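Local coordinates for N-acetylglucosamine-specific lectin (Saxidomus purpuratus, PDB 6A7S), which is a C-type lectin that binds N-acetylglucosamine and N-acetylgalactosamine and also has calcium sites, at residues Y87-A92 and E145-P150; P119-G124 and W138-D143; W114-P119 and K132-Q137. All blocks are in the same frame, centred on the assembly; numbering follows the deposited sequence.

Contact 1: residues Y87-A92 and E145-P150. With NGA (2-acetamido-2-deoxy-beta-D-galactopyranose), chain B.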
# COMPACT_ATOMS: atom_id res chain seq x y z
N TYR A 87 18.87 -10.06 -14.90
CA TYR A 87 18.44 -9.91 -13.54
C TYR A 87 18.37 -8.42 -13.17
O TYR A 87 19.16 -7.64 -13.65
CB TYR A 87 19.35 -10.66 -12.55
CG TYR A 87 20.82 -10.31 -12.63
CD1 TYR A 87 21.63 -10.94 -13.55
CD2 TYR A 87 21.41 -9.38 -11.78
CE1 TYR A 87 22.97 -10.61 -13.68
CE2 TYR A 87 22.76 -9.05 -11.88
CZ TYR A 87 23.54 -9.68 -12.83
OH TYR A 87 24.87 -9.40 -12.97
N TYR A 88 17.47 -8.12 -12.22
CA TYR A 88 17.26 -6.77 -11.63
C TYR A 88 17.08 -6.89 -10.12
O TYR A 88 16.26 -7.65 -9.62
CB TYR A 88 16.01 -6.10 -12.17
CG TYR A 88 16.10 -5.65 -13.60
CD1 TYR A 88 16.14 -6.57 -14.63
CD2 TYR A 88 16.11 -4.29 -13.92
CE1 TYR A 88 16.23 -6.15 -15.95
CE2 TYR A 88 16.18 -3.85 -15.24
CZ TYR A 88 16.25 -4.78 -16.26
OH TYR A 88 16.35 -4.34 -17.56
N TRP A 89 17.87 -6.12 -9.39
CA TRP A 89 17.79 -6.13 -7.90
C TRP A 89 16.46 -5.55 -7.41
O TRP A 89 15.96 -4.60 -8.01
CB TRP A 89 18.98 -5.38 -7.33
CG TRP A 89 20.31 -5.98 -7.63
CD1 TRP A 89 21.36 -5.37 -8.26
CD2 TRP A 89 20.74 -7.31 -7.32
NE1 TRP A 89 22.40 -6.24 -8.36
CE2 TRP A 89 22.06 -7.43 -7.80
CE3 TRP A 89 20.15 -8.41 -6.70
CZ2 TRP A 89 22.77 -8.62 -7.74
CZ3 TRP A 89 20.89 -9.57 -6.58
CH2 TRP A 89 22.19 -9.66 -7.07
N ILE A 90 15.94 -6.14 -6.32
CA ILE A 90 14.73 -5.72 -5.66
C ILE A 90 14.96 -5.67 -4.14
O ILE A 90 15.95 -6.13 -3.61
CB ILE A 90 13.52 -6.63 -6.03
CG1 ILE A 90 13.69 -8.07 -5.52
CG2 ILE A 90 13.21 -6.56 -7.53
CD1 ILE A 90 12.46 -8.91 -5.68
N GLY A 91 13.97 -5.15 -3.40
CA GLY A 91 14.17 -4.70 -2.01
C GLY A 91 13.90 -5.78 -1.01
O GLY A 91 13.07 -5.61 -0.09
N ALA A 92 14.62 -6.90 -1.14
CA ALA A 92 14.55 -7.91 -0.14
C ALA A 92 15.88 -8.65 -0.03
O ALA A 92 16.62 -8.78 -0.99
CB ALA A 92 13.41 -8.84 -0.42
N GLU A 145 27.10 -7.80 -2.75
CA GLU A 145 28.05 -6.71 -2.86
C GLU A 145 28.61 -6.54 -4.27
O GLU A 145 28.58 -5.43 -4.80
CB GLU A 145 29.22 -6.95 -1.91
CG GLU A 145 29.56 -5.72 -1.13
CD GLU A 145 30.16 -6.12 0.20
OE1 GLU A 145 29.38 -6.53 1.10
OE2 GLU A 145 31.40 -6.10 0.30
N ASN A 146 29.10 -7.62 -4.88
CA ASN A 146 30.02 -7.50 -6.00
C ASN A 146 29.35 -7.95 -7.29
O ASN A 146 30.02 -8.01 -8.28
CB ASN A 146 31.34 -8.25 -5.80
CG ASN A 146 32.13 -7.66 -4.66
OD1 ASN A 146 32.19 -6.45 -4.56
ND2 ASN A 146 32.69 -8.46 -3.77
N THR A 147 28.06 -8.30 -7.28
CA THR A 147 27.43 -8.71 -8.49
C THR A 147 26.65 -7.52 -9.08
O THR A 147 25.66 -7.11 -8.56
CB THR A 147 26.57 -9.96 -8.31
OG1 THR A 147 27.41 -11.02 -7.83
CG2 THR A 147 25.90 -10.33 -9.62
N ASN A 148 27.14 -7.02 -10.21
CA ASN A 148 26.64 -5.77 -10.74
C ASN A 148 25.49 -6.00 -11.70
O ASN A 148 25.60 -6.79 -12.68
CB ASN A 148 27.73 -5.01 -11.49
CG ASN A 148 28.79 -4.52 -10.54
OD1 ASN A 148 28.52 -4.07 -9.44
ND2 ASN A 148 30.02 -4.63 -10.98
N GLY A 149 24.41 -5.25 -11.49
CA GLY A 149 23.27 -5.28 -12.39
C GLY A 149 22.40 -4.03 -12.24
O GLY A 149 22.68 -3.18 -11.38
N PRO A 150 21.31 -3.96 -13.01
CA PRO A 150 20.29 -2.91 -12.90
C PRO A 150 19.35 -3.18 -11.72
O PRO A 150 19.48 -4.22 -11.02
CB PRO A 150 19.55 -3.02 -14.22
CG PRO A 150 19.53 -4.52 -14.46
CD PRO A 150 20.91 -4.98 -14.00
C1 NGA B . 22.34 -17.35 -11.66
C2 NGA B . 21.81 -16.52 -10.48
C3 NGA B . 22.58 -17.22 -9.37
C4 NGA B . 22.32 -18.75 -9.48
C5 NGA B . 22.34 -19.33 -10.88
C6 NGA B . 22.10 -20.85 -11.08
C7 NGA B . 21.58 -14.11 -10.10
C8 NGA B . 22.39 -12.82 -10.16
N2 NGA B . 22.28 -15.15 -10.52
O1 NGA B . 22.91 -16.82 -12.83
O3 NGA B . 22.29 -16.63 -8.11
O4 NGA B . 21.06 -18.86 -8.84
O5 NGA B . 21.51 -18.51 -11.75
O6 NGA B . 23.11 -21.56 -10.32
O7 NGA B . 20.47 -14.19 -9.66
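The ring of Y88 carries P150 on one face: CG of the proline stands 3.5 Å from the ring centroid, almost on its normal, a CH-pi contact in which the two side chains meet at about a right angle. Y87 turns one ring face to the sugar instead, with the acetamido methyl C8 of NGA over its centre. At the edge of the W89 indole, near its plane, lies the carbonyl O of T147, 3.4 Å from CZ2 of W89; it takes a weak hydrogen bond from NE1, which also bonds weakly to O of R47. Methyl CG2 of T147 sits 3.6 Å from OH of Y87 and 4.0 Å from CZ2 of W89. The hydroxyl of Y87 donates to O of N148 at 2.7 Å, coming from above the carbonyl plane, 48° out of it. What brings the ring alongside the loop is its first torsion (chi1 55°), which sets CG between backbone N and carbonyl carbon. CE2 of Y87 then lies 3.8 Å from CA of G149, close against the bare backbone of the glycine. Backbone N of W89 bonds to O of P150 at 3.0 Å. W89 also bonds through its backbone to I152, and Y88 to Y128, so strand 87-90 runs between strands 149-155 and 125-131, with W49 of helix 49-58 nearly perpendicular to the indole.

Contact 2: residues P119-G124 and W138-D143. With NGA (2-acetamido-2-deoxy-beta-D-galactopyranose), chain B.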
# COMPACT_ATOMS: atom_id res chain seq x y z
N PRO A 119 13.44 -20.48 -2.81
CA PRO A 119 14.79 -19.97 -2.63
C PRO A 119 15.82 -21.10 -2.46
O PRO A 119 15.43 -22.18 -2.04
CB PRO A 119 14.72 -19.21 -1.30
CG PRO A 119 13.64 -19.92 -0.53
CD PRO A 119 12.64 -20.38 -1.57
N ASP A 120 17.10 -20.82 -2.77
CA ASP A 120 18.24 -21.71 -2.51
C ASP A 120 18.57 -21.66 -1.01
O ASP A 120 19.21 -22.53 -0.50
CB ASP A 120 19.44 -21.30 -3.37
CG ASP A 120 19.13 -21.42 -4.86
OD1 ASP A 120 18.96 -22.56 -5.30
OD2 ASP A 120 18.94 -20.36 -5.54
N ASN A 121 18.19 -20.57 -0.35
CA ASN A 121 18.51 -20.29 1.03
C ASN A 121 20.01 -20.17 1.24
O ASN A 121 20.60 -20.92 2.01
CB ASN A 121 17.88 -21.29 2.00
CG ASN A 121 16.37 -21.13 2.02
OD1 ASN A 121 15.64 -22.11 1.91
ND2 ASN A 121 15.89 -19.90 2.09
N ASN A 122 20.58 -19.13 0.64
CA ASN A 122 21.99 -18.84 0.69
C ASN A 122 22.20 -17.54 1.49
O ASN A 122 23.22 -16.91 1.42
CB ASN A 122 22.57 -18.79 -0.72
CG ASN A 122 21.87 -17.83 -1.66
OD1 ASN A 122 21.21 -16.90 -1.19
ND2 ASN A 122 22.02 -18.04 -2.97
N LYS A 123 21.17 -17.15 2.22
CA LYS A 123 21.14 -15.94 3.01
C LYS A 123 21.53 -14.73 2.14
O LYS A 123 22.17 -13.83 2.60
CB LYS A 123 22.07 -16.05 4.22
CG LYS A 123 21.80 -17.22 5.16
CD LYS A 123 22.50 -17.05 6.48
CE LYS A 123 22.09 -18.06 7.53
NZ LYS A 123 22.33 -17.51 8.88
N GLY A 124 21.09 -14.69 0.87
CA GLY A 124 21.53 -13.67 -0.03
C GLY A 124 20.53 -12.53 -0.18
O GLY A 124 19.77 -12.22 0.73
N TRP A 138 11.54 -14.44 -8.61
CA TRP A 138 12.54 -14.09 -7.67
C TRP A 138 13.60 -15.22 -7.49
O TRP A 138 13.27 -16.39 -7.52
CB TRP A 138 11.91 -13.83 -6.31
CG TRP A 138 10.76 -12.88 -6.25
CD1 TRP A 138 10.35 -11.94 -7.15
CD2 TRP A 138 9.94 -12.76 -5.10
NE1 TRP A 138 9.27 -11.27 -6.65
CE2 TRP A 138 9.01 -11.74 -5.39
CE3 TRP A 138 9.87 -13.45 -3.89
CZ2 TRP A 138 8.00 -11.41 -4.48
CZ3 TRP A 138 8.91 -13.09 -2.97
CH2 TRP A 138 7.97 -12.10 -3.28
N ASN A 139 14.86 -14.81 -7.31
CA ASN A 139 15.97 -15.66 -6.91
C ASN A 139 16.70 -14.97 -5.76
O ASN A 139 16.72 -13.72 -5.71
CB ASN A 139 16.94 -15.99 -8.05
CG ASN A 139 18.15 -16.80 -7.58
OD1 ASN A 139 18.02 -17.84 -6.93
ND2 ASN A 139 19.33 -16.27 -7.87
N ASP A 140 17.29 -15.79 -4.88
CA ASP A 140 18.22 -15.31 -3.90
C ASP A 140 19.64 -15.51 -4.44
O ASP A 140 20.05 -16.64 -4.76
CB ASP A 140 18.05 -15.95 -2.51
CG ASP A 140 17.96 -17.46 -2.45
OD1 ASP A 140 17.82 -18.13 -3.53
OD2 ASP A 140 18.06 -17.99 -1.29
N HIS A 141 20.35 -14.38 -4.54
CA HIS A 141 21.73 -14.38 -4.99
C HIS A 141 22.67 -14.23 -3.81
O HIS A 141 22.53 -13.30 -3.01
CB HIS A 141 22.00 -13.25 -5.98
CG HIS A 141 23.31 -13.37 -6.65
ND1 HIS A 141 23.56 -14.36 -7.62
CD2 HIS A 141 24.45 -12.66 -6.49
CE1 HIS A 141 24.80 -14.24 -8.01
NE2 HIS A 141 25.36 -13.16 -7.38
N VAL A 142 23.70 -15.08 -3.80
CA VAL A 142 24.57 -15.22 -2.63
C VAL A 142 25.40 -13.96 -2.35
O VAL A 142 25.77 -13.75 -1.20
CB VAL A 142 25.48 -16.45 -2.79
CG1 VAL A 142 26.45 -16.31 -3.93
CG2 VAL A 142 26.19 -16.79 -1.48
N ASP A 143 25.71 -13.17 -3.39
CA ASP A 143 26.60 -12.00 -3.38
C ASP A 143 25.78 -10.71 -3.42
O ASP A 143 25.34 -10.29 -4.48
CB ASP A 143 27.55 -12.03 -4.58
CG ASP A 143 28.44 -10.83 -4.70
OD1 ASP A 143 28.67 -10.13 -3.65
OD2 ASP A 143 28.91 -10.58 -5.84
C1 NGA B . 22.34 -17.35 -11.66
C2 NGA B . 21.81 -16.52 -10.48
C3 NGA B . 22.58 -17.22 -9.37
C4 NGA B . 22.32 -18.75 -9.48
C5 NGA B . 22.34 -19.33 -10.88
C6 NGA B . 22.10 -20.85 -11.08
C7 NGA B . 21.58 -14.11 -10.10
C8 NGA B . 22.39 -12.82 -10.16
N2 NGA B . 22.28 -15.15 -10.52
O1 NGA B . 22.91 -16.82 -12.83
O3 NGA B . 22.29 -16.63 -8.11
O4 NGA B . 21.06 -18.86 -8.84
O5 NGA B . 21.51 -18.51 -11.75
O6 NGA B . 23.11 -21.56 -10.32
O7 NGA B . 20.47 -14.19 -9.66
O HOH W 1 21.26 -19.16 -6.07
O HOH W 2 24.95 -14.93 0.92
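D140 pushes its carboxylate into the loop 119-124, where the backbone closes round it; it is the aspartate of the W138-N139-D140 triplet, the WND motif of the C-type lectin fold. A first torsion of 49° sets CG between its own N and carbonyl carbon and aims both oxygens at the loop. OD1 accepts N-H of D120 at 2.9 Å through its syn lone pair, fairly straight at 162°. OD2 takes two weak bonds, from N of N121 and N of N122.

N122 answers from the loop side. Its ND2 donates to O of D140 at 3.0 Å; that oxygen lies close to the amide plane of N122, but the donor sits well above the carbonyl plane of D140. The same ND2 packs 3.8 Å from CB of V142, the third residue well covered here.

D120, N139 and D140 are ligands of the second calcium site seen for this protein; here the amine of K118 lies between D120 and N139, salt-bridged to OD2 of the first and bonded to OD1 of the second. The carboxylates of D120 and D140 are nearly parallel in plane, with OD2 of D120 3.2 Å from OD1 of D140, and the lysine probably offsets the crowded negative charge. The sugar is held directly by the strand: ND2 of N139 donates to O3 and O7 of NGA, while C8 lies over one face of the H141 ring. Water 1 links OD2 of D120 and O of D140 to O4 of NGA, and ND1 of H141 is hydrogen-bonded to O3 of NGA at 2.6 Å.

Contact 3: residues W114-P119 and K132-Q137. With SO4 (sulfate ion), chain E.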
# COMPACT_ATOMS: atom_id res chain seq x y z
N TRP A 114 8.78 -16.45 -5.64
CA TRP A 114 9.99 -17.26 -5.96
C TRP A 114 9.79 -18.03 -7.27
O TRP A 114 8.71 -18.51 -7.53
CB TRP A 114 10.26 -18.27 -4.87
CG TRP A 114 10.57 -17.70 -3.52
CD1 TRP A 114 9.82 -17.80 -2.39
CD2 TRP A 114 11.77 -17.01 -3.14
NE1 TRP A 114 10.47 -17.23 -1.33
CE2 TRP A 114 11.67 -16.74 -1.76
CE3 TRP A 114 12.90 -16.59 -3.84
CZ2 TRP A 114 12.67 -16.06 -1.07
CZ3 TRP A 114 13.90 -15.97 -3.15
CH2 TRP A 114 13.78 -15.70 -1.79
N GLY A 115 10.83 -18.16 -8.09
CA GLY A 115 10.74 -19.00 -9.30
C GLY A 115 10.84 -20.49 -8.93
O GLY A 115 11.08 -20.84 -7.75
N PRO A 116 10.68 -21.39 -9.93
CA PRO A 116 10.82 -22.82 -9.70
C PRO A 116 12.11 -23.13 -8.92
O PRO A 116 13.18 -22.71 -9.25
CB PRO A 116 10.71 -23.40 -11.13
CG PRO A 116 9.79 -22.44 -11.86
CD PRO A 116 10.35 -21.10 -11.36
N GLY A 117 11.98 -23.84 -7.80
CA GLY A 117 13.12 -24.37 -7.10
C GLY A 117 13.71 -23.37 -6.13
O GLY A 117 14.66 -23.69 -5.45
N LYS A 118 13.15 -22.15 -6.06
CA LYS A 118 13.71 -21.08 -5.18
C LYS A 118 12.88 -20.98 -3.92
O LYS A 118 11.70 -21.31 -3.95
CB LYS A 118 13.73 -19.75 -5.96
CG LYS A 118 14.44 -19.82 -7.30
CD LYS A 118 15.83 -20.39 -7.21
CE LYS A 118 16.61 -20.45 -8.50
NZ LYS A 118 18.06 -20.61 -8.25
N PRO A 119 13.44 -20.48 -2.81
CA PRO A 119 14.79 -19.97 -2.63
C PRO A 119 15.82 -21.10 -2.46
O PRO A 119 15.43 -22.18 -2.04
CB PRO A 119 14.72 -19.21 -1.30
CG PRO A 119 13.64 -19.92 -0.53
CD PRO A 119 12.64 -20.38 -1.57
N LYS A 132 16.96 -20.06 -17.33
CA LYS A 132 16.45 -21.43 -17.41
C LYS A 132 14.96 -21.42 -17.06
O LYS A 132 14.18 -20.71 -17.68
CB LYS A 132 17.22 -22.42 -16.53
CG LYS A 132 18.74 -22.36 -16.54
CD LYS A 132 19.37 -23.27 -17.52
CE LYS A 132 18.99 -22.83 -18.92
NZ LYS A 132 19.88 -23.44 -19.93
N GLU A 133 14.57 -22.15 -16.01
CA GLU A 133 13.17 -22.28 -15.74
C GLU A 133 12.70 -21.14 -14.82
O GLU A 133 11.50 -21.08 -14.60
CB GLU A 133 12.71 -23.59 -15.08
CG GLU A 133 13.62 -24.11 -14.01
CD GLU A 133 14.58 -25.06 -14.70
OE1 GLU A 133 15.74 -24.64 -14.95
OE2 GLU A 133 14.12 -26.16 -15.07
N VAL A 134 13.61 -20.24 -14.40
CA VAL A 134 13.19 -19.05 -13.66
C VAL A 134 12.87 -17.96 -14.68
O VAL A 134 13.78 -17.43 -15.34
CB VAL A 134 14.23 -18.60 -12.64
CG1 VAL A 134 13.78 -17.35 -11.88
CG2 VAL A 134 14.52 -19.72 -11.68
N VAL A 135 11.58 -17.65 -14.82
CA VAL A 135 11.16 -16.81 -15.91
C VAL A 135 10.68 -15.44 -15.37
O VAL A 135 9.53 -15.21 -15.23
CB VAL A 135 10.11 -17.54 -16.76
CG1 VAL A 135 9.65 -16.67 -17.92
CG2 VAL A 135 10.68 -18.89 -17.26
N TRP A 136 11.63 -14.56 -15.09
CA TRP A 136 11.36 -13.28 -14.40
C TRP A 136 10.56 -13.53 -13.14
O TRP A 136 9.42 -13.10 -13.00
CB TRP A 136 10.69 -12.29 -15.37
CG TRP A 136 11.63 -11.76 -16.41
CD1 TRP A 136 11.47 -11.86 -17.76
CD2 TRP A 136 12.88 -11.06 -16.21
NE1 TRP A 136 12.51 -11.25 -18.41
CE2 TRP A 136 13.39 -10.77 -17.49
CE3 TRP A 136 13.65 -10.72 -15.10
CZ2 TRP A 136 14.61 -10.12 -17.67
CZ3 TRP A 136 14.87 -10.11 -15.27
CH2 TRP A 136 15.34 -9.81 -16.55
N GLN A 137 11.20 -14.25 -12.21
CA GLN A 137 10.69 -14.59 -10.92
C GLN A 137 11.82 -14.38 -9.91
O GLN A 137 12.95 -14.18 -10.28
CB GLN A 137 10.10 -16.00 -10.91
CG GLN A 137 8.90 -16.18 -11.83
CD GLN A 137 8.56 -17.64 -12.06
OE1 GLN A 137 9.30 -18.36 -12.72
NE2 GLN A 137 7.43 -18.10 -11.51
S SO4 E . 8.62 -25.21 -7.13
O1 SO4 E . 9.80 -24.80 -6.28
O2 SO4 E . 9.11 -25.88 -8.36
O3 SO4 E . 7.78 -26.11 -6.30
O4 SO4 E . 7.73 -24.09 -7.57
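OE1 of Q137 is held between its own hairpin and the facing loop: N of V135 donates to it at 3.2 Å, nearly straight (169°) and on a lone pair in the carbonyl plane, while CD of P116 presses on it from the loop at 3.2 Å. Q137 leaves the backbone with CG anti to its carbonyl carbon (chi1 -64°) and runs extended from there; it crosses P116 at about a right angle, and its CB rests 3.5 Å from CA of G115. The same CD of P116 is also met by the carbonyl O of E133, at 3.4 Å. Farther along, CG2 of V134 packs 3.9 Å from CE of K118, so the valine flanks the aliphatic part of the lysine.

G115 to K118 form a type II beta turn, closed by K118 N on O of G115. Within the turn, N of G117 points outward and donates to a sulfate oxygen, O1, at 2.8 Å; the ion probably came from the crystallisation liquor. K118 lies beside the bound sugar, its charge paired with D120, and the cis bond to P119 follows it: K118-P119-D120 stands at the place of the EPN or QPD triplet of C-type lectins, cis proline included.

In the fold
Contact 1 closes a long loop of the chain, from strand 87-95 to strand 149-155, and contacts 2 and 3 are both nested inside it. Those two cross: segment 114-119 runs directly into 119-124, sharing P119, while 132-137 leads straight into 138-143, so residues 114-124 run beside 132-143, which turns a corner at W136. Centres lie about 11 Å apart for contacts 1 and 2 and for 2 and 3, and about 16 Å for 1 and 3. All reach the sheet built around strand 125-131. Contacts 1 and 2 and K118 of contact 3 together line the binding site of the sugar, with the Y87 ring against its acetamido methyl.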